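PDB 3PB3: 16S rRNA methylase from Escherichia coli, which methylates the N1 position of adenine 1408 in the 16S rRNA of assembled 30S subunits, using S-adenosyl-L-methionine, and thereby confers aminoglycoside resistance. Local coordinates for residues Asp99-Leu104 and Asp127-Glu132; Asp35-Tyr40 and Asn194-Lys199; Phe24-Ile29 and Ile44-Thr49; Ala85-Met90 and Arg119-Asn124. The protein carries 4 engineered substitutions. One frame throughout, in Å; residues are numbered along the deposited sequence.

Contact 1 of 4, residues Asp99-Leu104 and Asp127-Glu132; sequences DSISIL and DMAKKE. Engineered in segment 127-132: Met128 (natural residue Leu). With SAH (S-adenosyl-L-homocysteine), chain C.
Asp99 and Lys130 meet in a salt bridge, with Lys130 NZ 2.8 Å from Asp99 OD2. The ammonium comes in on the syn side of that oxygen but lies 32° out of the carboxylate plane. Lys130 gets there with a chain extended all the way from CG to NZ, so that CD and CE pass obliquely across the Asp99 carboxylate before NZ bonds to OD2. With CG beside the backbone N (chi1 -65°), the Asp99 carboxylate is turned toward segment 127-132; OD2 also accepts from Val27 N of the neighbouring strand 26-31. The other oxygen faces a second acid: Asp99 OD1 lies 2.7 Å from Glu132 OE1, with the two carboxylate planes turned 72° apart. Two like charges this close would probably be unfavourable unless offset, as the Lys130 ammonium may do in part. Deeper in, contact is apolar. The CD1 end of Ile101 rests on the methyl of Ala129, CD1 to CB 3.6 Å, and also reaches Met128, an engineered residue, whose CB is 4.2 Å from the same CD1. At the far end of strand 98-104, on the C-terminal side, Leu104 O accepts from the amino N of S-adenosyl-L-homocysteine at 2.7 Å. The contact joins the start of a central strand to the connection that follows helix 119-126 and leads into the adjacent parallel strand 133-139, a right-handed crossover of the Rossmann-like methyltransferase fold, whose strand ends hold the cofactor.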
# COMPACT_ATOMS: atom_id res chain seq x y z
N ASP A 99 -8.88 -3.30 6.60
CA ASP A 99 -8.47 -4.42 7.45
C ASP A 99 -6.96 -4.55 7.50
O ASP A 99 -6.40 -5.08 8.46
CB ASP A 99 -9.09 -5.71 6.93
CG ASP A 99 -10.59 -5.70 7.02
OD1 ASP A 99 -11.10 -6.06 8.09
OD2 ASP A 99 -11.25 -5.31 6.04
N SER A 100 -6.29 -4.08 6.45
CA SER A 100 -4.84 -4.12 6.40
C SER A 100 -4.32 -2.99 5.53
O SER A 100 -5.01 -2.51 4.64
CB SER A 100 -4.33 -5.47 5.89
OG SER A 100 -4.88 -5.77 4.62
N ILE A 101 -3.09 -2.58 5.82
CA ILE A 101 -2.45 -1.47 5.11
C ILE A 101 -0.99 -1.82 4.88
O ILE A 101 -0.31 -2.33 5.78
CB ILE A 101 -2.51 -0.14 5.91
CG1 ILE A 101 -3.95 0.23 6.27
CG2 ILE A 101 -1.87 0.99 5.11
CD1 ILE A 101 -4.08 1.59 6.97
N SER A 102 -0.50 -1.53 3.68
CA SER A 102 0.88 -1.79 3.37
C SER A 102 1.56 -0.58 2.76
O SER A 102 0.92 0.23 2.08
CB SER A 102 1.00 -3.01 2.44
OG SER A 102 0.40 -2.74 1.19
N ILE A 103 2.86 -0.45 3.04
CA ILE A 103 3.70 0.50 2.33
C ILE A 103 4.92 -0.31 1.89
O ILE A 103 5.72 -0.73 2.72
CB ILE A 103 4.14 1.69 3.22
CG1 ILE A 103 2.94 2.57 3.58
CG2 ILE A 103 5.18 2.52 2.50
CD1 ILE A 103 3.28 3.70 4.57
N LEU A 104 5.03 -0.55 0.58
CA LEU A 104 6.07 -1.43 0.06
C LEU A 104 7.11 -0.67 -0.76
O LEU A 104 6.76 0.05 -1.69
CB LEU A 104 5.43 -2.51 -0.81
CG LEU A 104 4.30 -3.33 -0.20
CD1 LEU A 104 3.65 -4.18 -1.28
CD2 LEU A 104 4.82 -4.18 0.95
N ASP A 127 -5.36 6.35 10.30
CA ASP A 127 -6.76 6.76 10.30
C ASP A 127 -7.59 6.05 9.24
O ASP A 127 -8.81 6.02 9.32
CB ASP A 127 -6.88 8.28 10.12
CG ASP A 127 -6.44 9.05 11.35
OD1 ASP A 127 -6.34 8.46 12.45
OD2 ASP A 127 -6.21 10.27 11.22
N MET A 128 -6.90 5.49 8.23
CA MET A 128 -7.56 4.72 7.18
C MET A 128 -7.85 3.28 7.62
O MET A 128 -8.60 2.56 6.95
CB MET A 128 -6.71 4.70 5.90
CG MET A 128 -6.50 6.08 5.28
SD MET A 128 -5.64 6.03 3.69
CE MET A 128 -5.98 7.70 3.17
N ALA A 129 -7.26 2.86 8.74
CA ALA A 129 -7.41 1.49 9.23
C ALA A 129 -8.57 1.31 10.21
O ALA A 129 -8.89 2.22 10.99
CB ALA A 129 -6.12 1.00 9.86
N LYS A 130 -9.19 0.13 10.18
CA LYS A 130 -10.15 -0.28 11.20
C LYS A 130 -9.41 -0.60 12.49
O LYS A 130 -8.20 -0.82 12.48
CB LYS A 130 -10.91 -1.53 10.75
CG LYS A 130 -11.74 -1.39 9.50
CD LYS A 130 -12.23 -2.77 9.08
CE LYS A 130 -13.10 -2.69 7.84
NZ LYS A 130 -13.41 -4.05 7.31
N LYS A 131 -10.15 -0.65 13.61
CA LYS A 131 -9.57 -0.98 14.92
C LYS A 131 -8.68 -2.23 14.86
O LYS A 131 -7.58 -2.23 15.41
CB LYS A 131 -10.67 -1.15 15.98
CG LYS A 131 -10.16 -1.69 17.34
CD LYS A 131 -11.22 -1.59 18.44
CE LYS A 131 -12.31 -2.65 18.31
NZ LYS A 131 -11.80 -4.05 18.47
N GLU A 132 -9.17 -3.27 14.19
CA GLU A 132 -8.39 -4.48 13.96
C GLU A 132 -7.05 -4.16 13.27
O GLU A 132 -6.02 -4.07 13.94
CB GLU A 132 -9.20 -5.49 13.14
CG GLU A 132 -9.94 -4.87 11.95
CD GLU A 132 -10.81 -5.87 11.23
OE1 GLU A 132 -10.25 -6.72 10.52
OE2 GLU A 132 -12.06 -5.79 11.37
N SAH C . 4.98 0.33 -3.68
CA SAH C . 5.68 0.59 -4.97
CB SAH C . 6.76 1.67 -4.79
CG SAH C . 6.98 2.44 -6.09
SD SAH C . 8.21 3.71 -5.93
C SAH C . 6.30 -0.69 -5.47
O SAH C . 6.51 -0.79 -6.67
OXT SAH C . 6.61 -1.64 -4.73
C5' SAH C . 7.61 4.80 -4.69
C4' SAH C . 6.18 5.30 -4.95
O4' SAH C . 5.75 6.02 -3.80
C3' SAH C . 6.03 6.23 -6.15
O3' SAH C . 5.03 5.72 -7.04
C2' SAH C . 5.56 7.55 -5.54
O2' SAH C . 4.62 8.28 -6.35
C1' SAH C . 4.96 7.13 -4.21
N9 SAH C . 5.03 8.25 -3.23
C8 SAH C . 6.11 9.03 -2.98
N7 SAH C . 5.82 9.96 -2.04
C5 SAH C . 4.53 9.78 -1.68
C6 SAH C . 3.59 10.42 -0.73
N6 SAH C . 3.98 11.46 0.04
N1 SAH C . 2.33 9.91 -0.66
C2 SAH C . 1.93 8.87 -1.41
N3 SAH C . 2.74 8.24 -2.29
C4 SAH C . 4.02 8.65 -2.47

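Contact 2 of 4, residues Asp35-Tyr40 and Asn194-Lys199; sequences DGRNIY and NSMWAK. Engineered in segment 194-199: Met196 (natural residue Leu). With SAH (S-adenosyl-L-homocysteine), chain C.
Asn38 OD1 takes two backbone N-H groups from the other segment. Ser195 N gives the sounder bond, 3.0 Å to Asn38 OD1 at an N-H...O angle of 154°, with the donor lying above the carbonyl plane; the bond from Asn194 N is weak and bent. This fixes the rotation of the amide, whose ND2 lies 2.9 Å from OXT of S-adenosyl-L-homocysteine. Asp35 holds the next residue along: Met196 N donates to the syn lone pair of Asp35 OD2, 3.0 Å and nearly straight at 169°. Asp35 OD1 accepts from Arg37 N, closing an Asx turn at the start of helix 37-44, and a water links Asp35 OD2 to Trp197 N. Ser195 OG, set between its backbone N and carbonyl carbon (chi1 85°), accepts from Ala198 N as the N-cap of helix 196-203 and donates to O of the ligand at 2.6 Å. Outside this polar core, the methyl CE of Met196, an engineered residue, approaches Arg37 NH2 to 3.4 Å. Trp197 lays one ring face against the ligand sulfur. Here two helix starts meet round the homocysteine carboxylate, in the cofactor pocket of a Rossmann-like methyltransferase.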
# COMPACT_ATOMS: atom_id res chain seq x y z
N ASP A 35 3.20 1.35 -9.78
CA ASP A 35 2.65 0.99 -11.10
C ASP A 35 1.40 0.11 -11.07
O ASP A 35 0.84 -0.21 -12.12
CB ASP A 35 3.74 0.38 -12.01
CG ASP A 35 4.27 -0.96 -11.50
OD1 ASP A 35 3.60 -1.64 -10.70
OD2 ASP A 35 5.39 -1.35 -11.93
N GLY A 36 0.96 -0.29 -9.88
CA GLY A 36 -0.26 -1.08 -9.73
C GLY A 36 -0.09 -2.58 -9.93
O GLY A 36 -1.04 -3.34 -9.73
N ARG A 37 1.11 -3.01 -10.30
CA ARG A 37 1.36 -4.43 -10.57
C ARG A 37 1.35 -5.28 -9.31
O ARG A 37 0.88 -6.42 -9.34
CB ARG A 37 2.66 -4.65 -11.34
CG ARG A 37 2.64 -4.05 -12.73
CD ARG A 37 3.95 -4.27 -13.47
NE ARG A 37 3.90 -3.60 -14.76
CZ ARG A 37 3.32 -4.10 -15.86
NH1 ARG A 37 2.76 -5.30 -15.85
NH2 ARG A 37 3.32 -3.38 -16.97
N ASN A 38 1.86 -4.72 -8.21
CA ASN A 38 1.84 -5.46 -6.94
C ASN A 38 0.41 -5.72 -6.48
O ASN A 38 0.07 -6.84 -6.08
CB ASN A 38 2.58 -4.70 -5.83
CG ASN A 38 4.07 -4.68 -6.03
OD1 ASN A 38 4.64 -5.52 -6.74
ND2 ASN A 38 4.74 -3.72 -5.40
N ILE A 39 -0.41 -4.68 -6.54
CA ILE A 39 -1.80 -4.79 -6.13
C ILE A 39 -2.61 -5.68 -7.07
O ILE A 39 -3.49 -6.43 -6.63
CB ILE A 39 -2.46 -3.40 -5.91
CG1 ILE A 39 -2.79 -3.24 -4.42
CG2 ILE A 39 -3.72 -3.22 -6.79
CD1 ILE A 39 -3.84 -2.21 -4.09
N TYR A 40 -2.28 -5.61 -8.36
CA TYR A 40 -2.89 -6.49 -9.35
C TYR A 40 -2.66 -7.96 -8.97
O TYR A 40 -3.59 -8.77 -9.05
CB TYR A 40 -2.37 -6.21 -10.77
CG TYR A 40 -3.13 -6.98 -11.83
CD1 TYR A 40 -4.18 -6.39 -12.53
CD2 TYR A 40 -2.82 -8.32 -12.10
CE1 TYR A 40 -4.89 -7.10 -13.49
CE2 TYR A 40 -3.53 -9.04 -13.06
CZ TYR A 40 -4.56 -8.43 -13.75
OH TYR A 40 -5.26 -9.14 -14.70
N ASN A 194 5.58 -8.03 -8.39
CA ASN A 194 5.46 -7.85 -9.83
C ASN A 194 5.79 -6.43 -10.34
O ASN A 194 5.99 -6.24 -11.53
CB ASN A 194 4.06 -8.28 -10.31
CG ASN A 194 3.93 -9.80 -10.51
OD1 ASN A 194 2.89 -10.28 -10.95
ND2 ASN A 194 4.99 -10.54 -10.21
N SER A 195 5.86 -5.44 -9.45
CA SER A 195 6.17 -4.08 -9.91
C SER A 195 7.56 -4.02 -10.52
O SER A 195 8.45 -4.77 -10.12
CB SER A 195 6.01 -3.05 -8.80
OG SER A 195 7.17 -2.94 -8.00
N MET A 196 7.74 -3.14 -11.50
CA MET A 196 9.02 -3.02 -12.19
C MET A 196 10.10 -2.52 -11.24
O MET A 196 11.26 -2.92 -11.34
CB MET A 196 8.89 -2.09 -13.40
CG MET A 196 7.91 -2.64 -14.44
SD MET A 196 8.02 -1.80 -16.03
CE MET A 196 6.59 -2.49 -16.83
N TRP A 197 9.69 -1.66 -10.31
CA TRP A 197 10.55 -1.16 -9.23
C TRP A 197 11.05 -2.28 -8.33
O TRP A 197 12.25 -2.38 -8.07
CB TRP A 197 9.76 -0.13 -8.42
CG TRP A 197 10.44 0.43 -7.19
CD1 TRP A 197 9.96 0.40 -5.92
CD2 TRP A 197 11.70 1.13 -7.12
NE1 TRP A 197 10.83 1.02 -5.06
CE2 TRP A 197 11.90 1.49 -5.77
CE3 TRP A 197 12.67 1.49 -8.07
CZ2 TRP A 197 13.04 2.18 -5.33
CZ3 TRP A 197 13.81 2.18 -7.64
CH2 TRP A 197 13.98 2.52 -6.28
N ALA A 198 10.13 -3.13 -7.85
CA ALA A 198 10.52 -4.26 -7.01
C ALA A 198 11.47 -5.22 -7.73
O ALA A 198 12.42 -5.72 -7.12
CB ALA A 198 9.28 -5.01 -6.51
N LYS A 199 11.20 -5.47 -9.01
CA LYS A 199 12.07 -6.32 -9.84
C LYS A 199 13.49 -5.76 -9.96
O LYS A 199 14.47 -6.50 -9.84
CB LYS A 199 11.47 -6.51 -11.24
CG LYS A 199 10.16 -7.31 -11.29
CD LYS A 199 10.41 -8.81 -11.19
CE LYS A 199 9.11 -9.62 -11.18
NZ LYS A 199 8.21 -9.26 -12.32
N SAH C . 4.98 0.33 -3.68
CA SAH C . 5.68 0.59 -4.97
CB SAH C . 6.76 1.67 -4.79
CG SAH C . 6.98 2.44 -6.09
SD SAH C . 8.21 3.71 -5.93
C SAH C . 6.30 -0.69 -5.47
O SAH C . 6.51 -0.79 -6.67
OXT SAH C . 6.61 -1.64 -4.73
C5' SAH C . 7.61 4.80 -4.69
C4' SAH C . 6.18 5.30 -4.95
O4' SAH C . 5.75 6.02 -3.80
C3' SAH C . 6.03 6.23 -6.15
O3' SAH C . 5.03 5.72 -7.04
C2' SAH C . 5.56 7.55 -5.54
O2' SAH C . 4.62 8.28 -6.35
C1' SAH C . 4.96 7.13 -4.21
N9 SAH C . 5.03 8.25 -3.23
C8 SAH C . 6.11 9.03 -2.98
N7 SAH C . 5.82 9.96 -2.04
C5 SAH C . 4.53 9.78 -1.68
C6 SAH C . 3.59 10.42 -0.73
N6 SAH C . 3.98 11.46 0.04
N1 SAH C . 2.33 9.91 -0.66
C2 SAH C . 1.93 8.87 -1.41
N3 SAH C . 2.74 8.24 -2.29
C4 SAH C . 4.02 8.65 -2.47
O HOH W 1 7.53 0.24 -11.05
O HOH W 2 1.05 -8.24 -11.54

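Contact 3 of 4, residues Phe24-Ile29 and Ile44-Thr49; sequences FDRVHI and INDQNT
The Phe24 ring turns its edge to the loop: Gln47 O and Asn48 C lie there near the ring plane, with Phe24 CE1 3.5 Å from Gln47 O. The Arg26 guanidinium meets Thr49 OG1 near its edge, tilted somewhat from its plane, with Asp46 OD2 farther off. These groups stand where the first beta-alpha-beta unit of the Rossmann-like sheet closes, strand 26-31 and strand 49-54 being parallel neighbours joined through helix 37-44. Arg26 and Thr49 form the parallel bridge between them. Just before it, Asn48 O accepts from Asp25 N at 3.1 Å, while its bond from Arg26 N is weak. The type I turn from Asp46 to Thr49 is braced from within, since Asp46 OD1 accepts from Asn48 N in an Asx turn, the N-H arriving from above the carboxylate plane. Thr49 CG2, anti to the backbone N (chi1 -62° for OG1), packs on CB of His28, 3.8 Å away. Beyond the contact, Ser100 OG holds both Arg26 NH2 and His28 ND1, joining strand 26-31 to its other neighbour, strand 98-104. Thr49 OG1 is part of a short polar chain: it donates to Asp46 OD2 at 2.7 Å and accepts from Arg26 NH1 at 2.9 Å, the latter bond bent to 131°.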
# COMPACT_ATOMS: atom_id res chain seq x y z
N PHE A 24 -17.26 -7.83 -0.67
CA PHE A 24 -15.98 -8.31 -0.16
C PHE A 24 -15.94 -8.34 1.36
O PHE A 24 -16.58 -7.53 2.02
CB PHE A 24 -14.83 -7.45 -0.71
CG PHE A 24 -14.83 -7.37 -2.20
CD1 PHE A 24 -14.23 -8.37 -2.96
CD2 PHE A 24 -15.47 -6.32 -2.86
CE1 PHE A 24 -14.25 -8.31 -4.35
CE2 PHE A 24 -15.50 -6.25 -4.25
CZ PHE A 24 -14.88 -7.24 -4.99
N ASP A 25 -15.20 -9.30 1.90
CA ASP A 25 -15.10 -9.46 3.35
C ASP A 25 -14.00 -8.60 3.96
O ASP A 25 -14.06 -8.27 5.14
CB ASP A 25 -14.88 -10.92 3.71
CG ASP A 25 -16.18 -11.72 3.71
OD1 ASP A 25 -17.26 -11.09 3.83
OD2 ASP A 25 -16.12 -12.96 3.61
N ARG A 26 -13.00 -8.24 3.15
CA ARG A 26 -11.85 -7.50 3.65
C ARG A 26 -11.51 -6.35 2.72
O ARG A 26 -11.82 -6.39 1.53
CB ARG A 26 -10.62 -8.42 3.74
CG ARG A 26 -10.74 -9.65 4.64
CD ARG A 26 -9.38 -10.33 4.80
NE ARG A 26 -8.38 -9.35 5.25
CZ ARG A 26 -7.42 -8.82 4.48
NH1 ARG A 26 -7.28 -9.18 3.20
NH2 ARG A 26 -6.60 -7.93 5.00
N VAL A 27 -10.86 -5.33 3.28
CA VAL A 27 -10.33 -4.23 2.48
C VAL A 27 -8.85 -4.05 2.78
O VAL A 27 -8.45 -3.95 3.94
CB VAL A 27 -11.09 -2.91 2.77
CG1 VAL A 27 -10.45 -1.75 2.00
CG2 VAL A 27 -12.56 -3.06 2.40
N HIS A 28 -8.04 -4.01 1.72
CA HIS A 28 -6.61 -3.78 1.85
C HIS A 28 -6.20 -2.48 1.15
O HIS A 28 -6.58 -2.25 -0.00
CB HIS A 28 -5.81 -4.94 1.25
CG HIS A 28 -4.33 -4.74 1.33
ND1 HIS A 28 -3.60 -5.05 2.46
CD2 HIS A 28 -3.45 -4.22 0.44
CE1 HIS A 28 -2.33 -4.75 2.25
NE2 HIS A 28 -2.21 -4.24 1.04
N ILE A 29 -5.43 -1.64 1.85
CA ILE A 29 -4.89 -0.42 1.24
C ILE A 29 -3.38 -0.55 1.04
O ILE A 29 -2.65 -0.91 1.96
CB ILE A 29 -5.20 0.86 2.06
CG1 ILE A 29 -6.70 1.16 2.05
CG2 ILE A 29 -4.42 2.06 1.50
CD1 ILE A 29 -7.12 2.38 2.91
N ILE A 44 -5.64 -10.67 -7.98
CA ILE A 44 -5.91 -11.86 -8.79
C ILE A 44 -5.79 -13.13 -7.93
O ILE A 44 -6.33 -14.18 -8.28
CB ILE A 44 -4.98 -11.91 -10.04
CG1 ILE A 44 -5.66 -12.67 -11.19
CG2 ILE A 44 -3.60 -12.50 -9.68
CD1 ILE A 44 -5.02 -12.43 -12.55
N ASN A 45 -5.08 -13.03 -6.81
CA ASN A 45 -4.88 -14.17 -5.92
C ASN A 45 -5.87 -14.25 -4.77
O ASN A 45 -5.86 -15.22 -4.02
CB ASN A 45 -3.42 -14.25 -5.43
CG ASN A 45 -2.45 -14.71 -6.51
OD1 ASN A 45 -1.39 -14.11 -6.71
ND2 ASN A 45 -2.81 -15.78 -7.20
N ASP A 46 -6.72 -13.23 -4.62
CA ASP A 46 -7.67 -13.16 -3.50
C ASP A 46 -8.91 -12.35 -3.87
O ASP A 46 -8.93 -11.12 -3.74
CB ASP A 46 -6.99 -12.56 -2.27
CG ASP A 46 -7.93 -12.45 -1.06
OD1 ASP A 46 -9.07 -12.95 -1.10
OD2 ASP A 46 -7.51 -11.85 -0.06
N GLN A 47 -9.95 -13.05 -4.31
CA GLN A 47 -11.16 -12.38 -4.76
C GLN A 47 -12.17 -12.05 -3.65
O GLN A 47 -13.27 -11.60 -3.95
CB GLN A 47 -11.82 -13.19 -5.88
CG GLN A 47 -11.04 -13.16 -7.19
CD GLN A 47 -11.02 -11.78 -7.81
OE1 GLN A 47 -9.95 -11.20 -8.04
NE2 GLN A 47 -12.19 -11.23 -8.07
N ASN A 48 -11.79 -12.23 -2.39
CA ASN A 48 -12.65 -11.82 -1.27
C ASN A 48 -12.09 -10.63 -0.50
O ASN A 48 -12.58 -10.29 0.59
CB ASN A 48 -12.91 -13.00 -0.34
CG ASN A 48 -14.16 -12.82 0.53
OD1 ASN A 48 -14.31 -13.48 1.56
ND2 ASN A 48 -15.06 -11.92 0.12
N THR A 49 -11.06 -10.01 -1.06
CA THR A 49 -10.53 -8.76 -0.52
C THR A 49 -10.66 -7.68 -1.59
O THR A 49 -10.39 -7.93 -2.77
CB THR A 49 -9.06 -8.88 -0.07
OG1 THR A 49 -8.96 -9.84 0.99
CG2 THR A 49 -8.51 -7.53 0.42

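Contact 4 of 4, residues Ala85-Met90 and Arg119-Asn124; sequences AAAESM and RDILSN. Engineered in segment 85-90: Met90 (natural residue Leu). With SAH (S-adenosyl-L-homocysteine), chain C.
The adenine end of the cofactor pocket is formed in part by residues 85-90, and helix 119-126 packs against this loop through Ile121 and Asn124. Ile121 and Ala87 meet methyl to methyl, Ile121 CG2 lying 3.7 Å from Ala87 CB. The other branch of Ile121 is folded (chi2 -50°), which brings CD1 against Glu88 CG at 3.8 Å, the two side chains crossing at a slant. One turn further along the helix, Asn124 points its amide at the loop: ND2 donates to Ala87 O at 3.3 Å and 159°, with the acceptor close to the amide plane. This is a long but fairly straight bond, and it holds the carbonyl of the residue whose N-H reads the adenine. Ala87 N donates to N1 of S-adenosyl-L-homocysteine at 2.8 Å, almost perfectly straight at 176°, while Glu88 OE1 accepts from the exocyclic N6 at 3.0 Å. Recognition of the adenine by a backbone N-H and an acid in the loop after the third parallel strand, here 80-83, is a recurring feature of Rossmann-like methyltransferases. The type I turn from Ala86 to Ser89 places both groups side by side. Glu88 OE2 is held in turn by Tyr113 OH of helix 108-115, a second-shell bond that helps orient the carboxylate. On the outer side, the engineered Met90 crosses the Asn124 amide, its SD 3.2 Å from Asn124 OD1.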
# COMPACT_ATOMS: atom_id res chain seq x y z
N ALA A 85 -3.98 10.17 -4.85
CA ALA A 85 -3.83 11.01 -3.67
C ALA A 85 -2.47 10.73 -3.05
O ALA A 85 -1.81 9.76 -3.42
CB ALA A 85 -4.95 10.72 -2.66
N ALA A 86 -2.06 11.59 -2.12
CA ALA A 86 -0.80 11.40 -1.41
C ALA A 86 -1.04 11.05 0.05
O ALA A 86 -2.15 11.20 0.55
CB ALA A 86 0.07 12.65 -1.54
N ALA A 87 0.01 10.55 0.72
CA ALA A 87 -0.05 10.27 2.16
C ALA A 87 -0.48 11.49 2.99
O ALA A 87 -1.10 11.34 4.05
CB ALA A 87 1.30 9.76 2.65
N GLU A 88 -0.17 12.69 2.49
CA GLU A 88 -0.57 13.95 3.12
C GLU A 88 -2.07 14.27 3.00
O GLU A 88 -2.61 15.07 3.77
CB GLU A 88 0.24 15.13 2.52
CG GLU A 88 1.76 15.07 2.70
CD GLU A 88 2.49 14.36 1.56
OE1 GLU A 88 1.93 13.42 0.97
OE2 GLU A 88 3.65 14.73 1.25
N SER A 89 -2.74 13.63 2.03
CA SER A 89 -4.07 14.03 1.53
C SER A 89 -5.28 13.85 2.46
O SER A 89 -6.23 14.65 2.40
CB SER A 89 -4.35 13.36 0.18
OG SER A 89 -5.66 13.63 -0.30
N MET A 90 -5.26 12.80 3.28
CA MET A 90 -6.36 12.51 4.23
C MET A 90 -7.78 12.40 3.62
O MET A 90 -8.74 12.91 4.21
CB MET A 90 -6.36 13.55 5.37
CG MET A 90 -5.27 13.36 6.41
SD MET A 90 -5.30 14.61 7.72
CE MET A 90 -4.01 15.71 7.17
N ARG A 119 5.40 11.42 12.29
CA ARG A 119 4.28 10.94 13.10
C ARG A 119 2.92 11.41 12.59
O ARG A 119 1.97 10.63 12.60
CB ARG A 119 4.48 11.29 14.58
CG ARG A 119 5.69 10.59 15.21
CD ARG A 119 5.72 10.71 16.73
NE ARG A 119 5.61 12.09 17.20
CZ ARG A 119 6.63 12.93 17.33
NH1 ARG A 119 7.87 12.56 17.03
NH2 ARG A 119 6.41 14.17 17.77
N ASP A 120 2.84 12.66 12.14
CA ASP A 120 1.57 13.19 11.65
C ASP A 120 1.11 12.45 10.39
O ASP A 120 -0.06 12.05 10.29
CB ASP A 120 1.66 14.70 11.39
CG ASP A 120 0.35 15.29 10.93
OD1 ASP A 120 -0.68 15.09 11.62
OD2 ASP A 120 0.33 15.94 9.87
N ILE A 121 2.03 12.26 9.45
CA ILE A 121 1.71 11.57 8.20
C ILE A 121 1.32 10.11 8.46
O ILE A 121 0.31 9.62 7.95
CB ILE A 121 2.86 11.66 7.16
CG1 ILE A 121 3.18 13.12 6.78
CG2 ILE A 121 2.55 10.84 5.91
CD1 ILE A 121 2.00 13.99 6.38
N LEU A 122 2.11 9.42 9.28
CA LEU A 122 1.78 8.06 9.66
C LEU A 122 0.42 7.99 10.35
O LEU A 122 -0.32 7.03 10.17
CB LEU A 122 2.87 7.42 10.51
CG LEU A 122 4.22 7.12 9.84
CD1 LEU A 122 5.08 6.34 10.81
CD2 LEU A 122 4.09 6.37 8.51
N SER A 123 0.08 9.02 11.12
CA SER A 123 -1.25 9.13 11.72
C SER A 123 -2.36 9.15 10.67
O SER A 123 -3.40 8.50 10.87
CB SER A 123 -1.37 10.36 12.62
OG SER A 123 -0.56 10.19 13.76
N ASN A 124 -2.14 9.87 9.57
CA ASN A 124 -3.09 9.89 8.45
C ASN A 124 -3.29 8.49 7.89
O ASN A 124 -4.41 8.11 7.53
CB ASN A 124 -2.60 10.77 7.29
CG ASN A 124 -2.36 12.21 7.69
OD1 ASN A 124 -2.87 12.70 8.70
ND2 ASN A 124 -1.58 12.91 6.87
N SAH C . 4.98 0.33 -3.68
CA SAH C . 5.68 0.59 -4.97
CB SAH C . 6.76 1.67 -4.79
CG SAH C . 6.98 2.44 -6.09
SD SAH C . 8.21 3.71 -5.93
C SAH C . 6.30 -0.69 -5.47
O SAH C . 6.51 -0.79 -6.67
OXT SAH C . 6.61 -1.64 -4.73
C5' SAH C . 7.61 4.80 -4.69
C4' SAH C . 6.18 5.30 -4.95
O4' SAH C . 5.75 6.02 -3.80
C3' SAH C . 6.03 6.23 -6.15
O3' SAH C . 5.03 5.72 -7.04
C2' SAH C . 5.56 7.55 -5.54
O2' SAH C . 4.62 8.28 -6.35
C1' SAH C . 4.96 7.13 -4.21
N9 SAH C . 5.03 8.25 -3.23
C8 SAH C . 6.11 9.03 -2.98
N7 SAH C . 5.82 9.96 -2.04
C5 SAH C . 4.53 9.78 -1.68
C6 SAH C . 3.59 10.42 -0.73
N6 SAH C . 3.98 11.46 0.04
N1 SAH C . 2.33 9.91 -0.66
C2 SAH C . 1.93 8.87 -1.41
N3 SAH C . 2.74 8.24 -2.29
C4 SAH C . 4.02 8.65 -2.47

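All four contacts belong to one Rossmann-like domain built round a seven-stranded sheet. Contact 3 closes first, its segments alternating with those of contact 2; contact 4 then opens, followed by contact 1, with which it alternates, as helix 119-126 leads into strand 129-130. Contact 1 is centred 12 Å from contact 4 and 13 Å from contact 3, which it meets within the sheet on neighbouring strands 26-31 and 98-104. Contact 2 spans the longest separation in sequence, enclosing contacts 1 and 4, and lies about 22 Å from contact 4, centre to centre. Contacts 1, 2 and 4 touch S-adenosyl-L-homocysteine, contact 4 at its adenine, contacts 1 and 2 at its amino-acid end, so distant chain parts build the pocket.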